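Local coordinates for putative uncharacterized protein (PDB 3VZH) that probably cleaves precursor CRISPR RNA as a Cas5d-type, RNA-binding endoribonuclease of a bacterial adaptive immune system, at residues A[171-176]-A[192-197]. Residues are numbered along the deposited sequence; the frame is centred on the assembly and turned at random.
Sequences GIMFHS and TKTVMK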
ATOM      1  N   GLY A 171       8.683 -15.132  -1.297  1.00 28.21           N
ATOM      2  CA  GLY A 171      10.151 -14.936  -1.602  1.00 26.91           C
ATOM      3  C   GLY A 171      10.499 -13.495  -1.450  1.00 27.99           C
ATOM      4  O   GLY A 171       9.729 -12.710  -0.906  1.00 30.26           O
ATOM      5  N   ILE A 172      11.622 -13.087  -2.030  1.00 26.83           N
ATOM      6  CA  ILE A 172      12.074 -11.744  -1.799  1.00 27.84           C
ATOM      7  C   ILE A 172      11.348 -10.761  -2.714  1.00 28.38           C
ATOM      8  O   ILE A 172      11.296 -10.946  -3.933  1.00 32.56           O
ATOM      9  CB  ILE A 172      13.579 -11.643  -2.144  1.00 31.30           C
ATOM     10  CG1 ILE A 172      14.377 -12.679  -1.355  1.00 34.66           C
ATOM     11  CG2 ILE A 172      14.094 -10.274  -1.734  1.00 30.76           C
ATOM     12  CD1 ILE A 172      14.317 -12.503   0.162  1.00 36.43           C
ATOM     13  N   MET A 173      10.770  -9.714  -2.148  1.00 28.88           N
ATOM     14  CA  MET A 173      10.025  -8.697  -2.918  1.00 25.40           C
ATOM     15  C   MET A 173      10.625  -7.346  -2.644  1.00 27.18           C
ATOM     16  O   MET A 173      11.025  -7.042  -1.491  1.00 26.67           O
ATOM     17  CB  MET A 173       8.549  -8.671  -2.436  1.00 26.38           C
ATOM     18  CG  MET A 173       7.780  -9.838  -3.039  1.00 27.79           C
ATOM     19  SD  MET A 173       5.976  -9.762  -2.731  1.00 28.44           S
ATOM     20  CE  MET A 173       5.729  -8.319  -3.779  1.00 25.45           C
ATOM     21  N   PHE A 174      10.679  -6.501  -3.661  1.00 27.18           N
ATOM     22  CA  PHE A 174      10.872  -5.067  -3.432  1.00 29.98           C
ATOM     23  C   PHE A 174       9.932  -4.573  -2.323  1.00 31.38           C
ATOM     24  O   PHE A 174       8.734  -4.916  -2.292  1.00 30.81           O
ATOM     25  CB  PHE A 174      10.659  -4.305  -4.730  1.00 32.21           C
ATOM     26  CG  PHE A 174      10.823  -2.833  -4.600  1.00 31.14           C
ATOM     27  CD1 PHE A 174       9.718  -2.004  -4.732  1.00 31.09           C
ATOM     28  CD2 PHE A 174      12.064  -2.261  -4.338  1.00 32.94           C
ATOM     29  CE1 PHE A 174       9.846  -0.611  -4.591  1.00 36.32           C
ATOM     30  CE2 PHE A 174      12.212  -0.866  -4.225  1.00 37.56           C
ATOM     31  CZ  PHE A 174      11.087  -0.038  -4.353  1.00 34.38           C
ATOM     32  N   HIS A 175      10.495  -3.806  -1.373  1.00 27.98           N
ATOM     33  CA  HIS A 175       9.731  -3.232  -0.272  1.00 29.94           C
ATOM     34  C   HIS A 175       9.525  -1.760  -0.574  1.00 31.94           C
ATOM     35  O   HIS A 175       8.399  -1.333  -0.786  1.00 32.11           O
ATOM     36  CB  HIS A 175      10.548  -3.361   1.003  1.00 30.58           C
ATOM     37  CG  HIS A 175       9.883  -2.823   2.258  1.00 30.72           C
ATOM     38  ND1 HIS A 175       9.939  -1.518   2.613  1.00 30.87           N
ATOM     39  CD2 HIS A 175       9.203  -3.491   3.296  1.00 28.50           C
ATOM     40  CE1 HIS A 175       9.297  -1.362   3.811  1.00 31.29           C
ATOM     41  NE2 HIS A 175       8.889  -2.576   4.228  1.00 28.24           N
ATOM     42  N   SER A 176      10.605  -0.978  -0.600  1.00 30.27           N
ATOM     43  CA  SER A 176      10.501   0.457  -0.884  1.00 36.99           C
ATOM     44  C   SER A 176      11.860   1.073  -1.065  1.00 37.68           C
ATOM     45  O   SER A 176      12.878   0.430  -0.807  1.00 34.78           O
ATOM     46  CB  SER A 176       9.736   1.197   0.229  1.00 41.67           C
ATOM     47  OG  SER A 176      10.192   0.845   1.523  1.00 38.49           O
ATOM     48  N   THR A 192      12.685  -7.677   0.913  1.00 27.42           N
ATOM     49  CA  THR A 192      12.528  -8.571   2.034  1.00 28.06           C
ATOM     50  C   THR A 192      11.609  -9.728   1.691  1.00 25.75           C
ATOM     51  O   THR A 192      10.844  -9.595   0.742  1.00 24.73           O
ATOM     52  CB  THR A 192      12.105  -7.820   3.342  1.00 30.39           C
ATOM     53  OG1 THR A 192      12.614  -8.548   4.497  1.00 31.74           O
ATOM     54  CG2 THR A 192      10.521  -7.561   3.447  1.00 25.69           C
ATOM     55  N   LYS A 193      11.802 -10.839   2.422  1.00 25.79           N
ATOM     56  CA  LYS A 193      10.996 -12.071   2.361  1.00 26.42           C
ATOM     57  C   LYS A 193       9.606 -11.677   2.769  1.00 29.46           C
ATOM     58  O   LYS A 193       9.396 -11.070   3.819  1.00 29.78           O
ATOM     59  CB  LYS A 193      11.539 -13.251   3.232  1.00 30.30           C
ATOM     60  CG  LYS A 193      10.487 -14.404   3.491  1.00 34.55           C
ATOM     61  CD  LYS A 193      11.033 -15.522   4.376  1.00 36.32           C
ATOM     62  CE  LYS A 193      12.579 -15.366   4.310  1.00 40.81           C
ATOM     63  NZ  LYS A 193      13.477 -16.529   4.492  1.00 44.82           N
ATOM     64  N   THR A 194       8.645 -11.999   1.911  1.00 26.45           N
ATOM     65  CA  THR A 194       7.283 -11.508   2.079  1.00 25.95           C
ATOM     66  C   THR A 194       6.358 -12.746   2.181  1.00 24.45           C
ATOM     67  O   THR A 194       6.301 -13.530   1.245  1.00 27.39           O
ATOM     68  CB  THR A 194       6.930 -10.528   0.897  1.00 25.36           C
ATOM     69  OG1 THR A 194       7.844  -9.372   0.892  1.00 28.75           O
ATOM     70  CG2 THR A 194       5.419 -10.077   0.980  1.00 30.92           C
ATOM     71  N   VAL A 195       5.666 -12.975   3.294  1.00 24.07           N
ATOM     72  CA  VAL A 195       4.858 -14.162   3.469  1.00 24.47           C
ATOM     73  C   VAL A 195       3.430 -13.711   3.644  1.00 24.21           C
ATOM     74  O   VAL A 195       3.147 -12.823   4.413  1.00 23.92           O
ATOM     75  CB  VAL A 195       5.280 -14.957   4.731  1.00 25.18           C
ATOM     76  CG1 VAL A 195       4.477 -16.232   4.891  1.00 26.98           C
ATOM     77  CG2 VAL A 195       6.770 -15.308   4.615  1.00 28.79           C
ATOM     78  N   MET A 196       2.539 -14.283   2.846  1.00 23.47           N
ATOM     79  CA  MET A 196       1.101 -14.022   2.939  1.00 23.26           C
ATOM     80  C   MET A 196       0.433 -15.115   3.786  1.00 23.22           C
ATOM     81  O   MET A 196       0.437 -16.296   3.385  1.00 23.18           O
ATOM     82  CB  MET A 196       0.526 -13.965   1.503  1.00 22.30           C
ATOM     83  CG  MET A 196      -0.934 -13.489   1.480  1.00 23.54           C
ATOM     84  SD  MET A 196      -1.667 -13.392  -0.154  1.00 24.44           S
ATOM     85  CE  MET A 196      -1.627 -15.118  -0.744  1.00 26.44           C
ATOM     86  N   LYS A 197      -0.151 -14.742   4.936  1.00 25.12           N
ATOM     87  CA  LYS A 197      -0.666 -15.727   5.900  1.00 25.77           C
ATOM     88  C   LYS A 197      -2.147 -15.532   5.968  1.00 26.38           C
ATOM     89  O   LYS A 197      -2.615 -14.454   6.371  1.00 25.07           O
ATOM     90  CB  LYS A 197      -0.049 -15.496   7.310  1.00 29.72           C
ATOM     91  CG  LYS A 197       1.494 -15.640   7.302  1.00 32.65           C
ATOM     92  CD  LYS A 197       2.069 -15.347   8.684  1.00 38.66           C
ATOM     93  CE  LYS A 197       3.537 -15.740   8.761  1.00 41.87           C
ATOM     94  NZ  LYS A 197       4.146 -14.781   9.727  1.00 43.77           N
TER
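With CG anti to its carbonyl carbon (chi1 -78°) and a bend at chi3, Met-173 crosses the side chain of Thr-194 at about a right angle. Its CB lies 3.5 Å from Thr-194 OG1, and its SD rests 3.8 Å from Thr-194 CG2; a flexible thioether suits this buried place, while the small, branched threonine offers a methyl to the sulfur. Ile-172 keeps CG1 beside its own backbone N (chi1 -55°), and a second turn at chi2 brings CD1 to 3.8 Å from Lys-193 N. On this exposed face the branched isoleucine lies against the strand, while the long lysine chain leads its charged end away. Between Ile-172 on one face and Met-173 on the other, the backbones pair as an antiparallel hairpin. Met-173 and Thr-192 are a hydrogen-bonded pair: Met-173 N donates almost straight to Thr-192 O (2.9 Å), and Thr-192 N returns a bond to Met-173 O (3.0 Å). Beyond the non-hydrogen-bonded pair Ile-172 and Lys-193, Thr-194 N reaches Gly-171 O at 3.1 Å. Gly-171 has a positive phi, readily adopted by glycine, just before the chain turns a corner at Ile-172. Thr-192 suits a buried polar place: its hydroxyl bonds Asp-210 N, while CG2 meets the His-175 ring obliquely. Strand 188-197 pairs with strand 173-178 and, before the corner, with strand 167-171; strand 200-213 also pairs with it in the same antiparallel sheet.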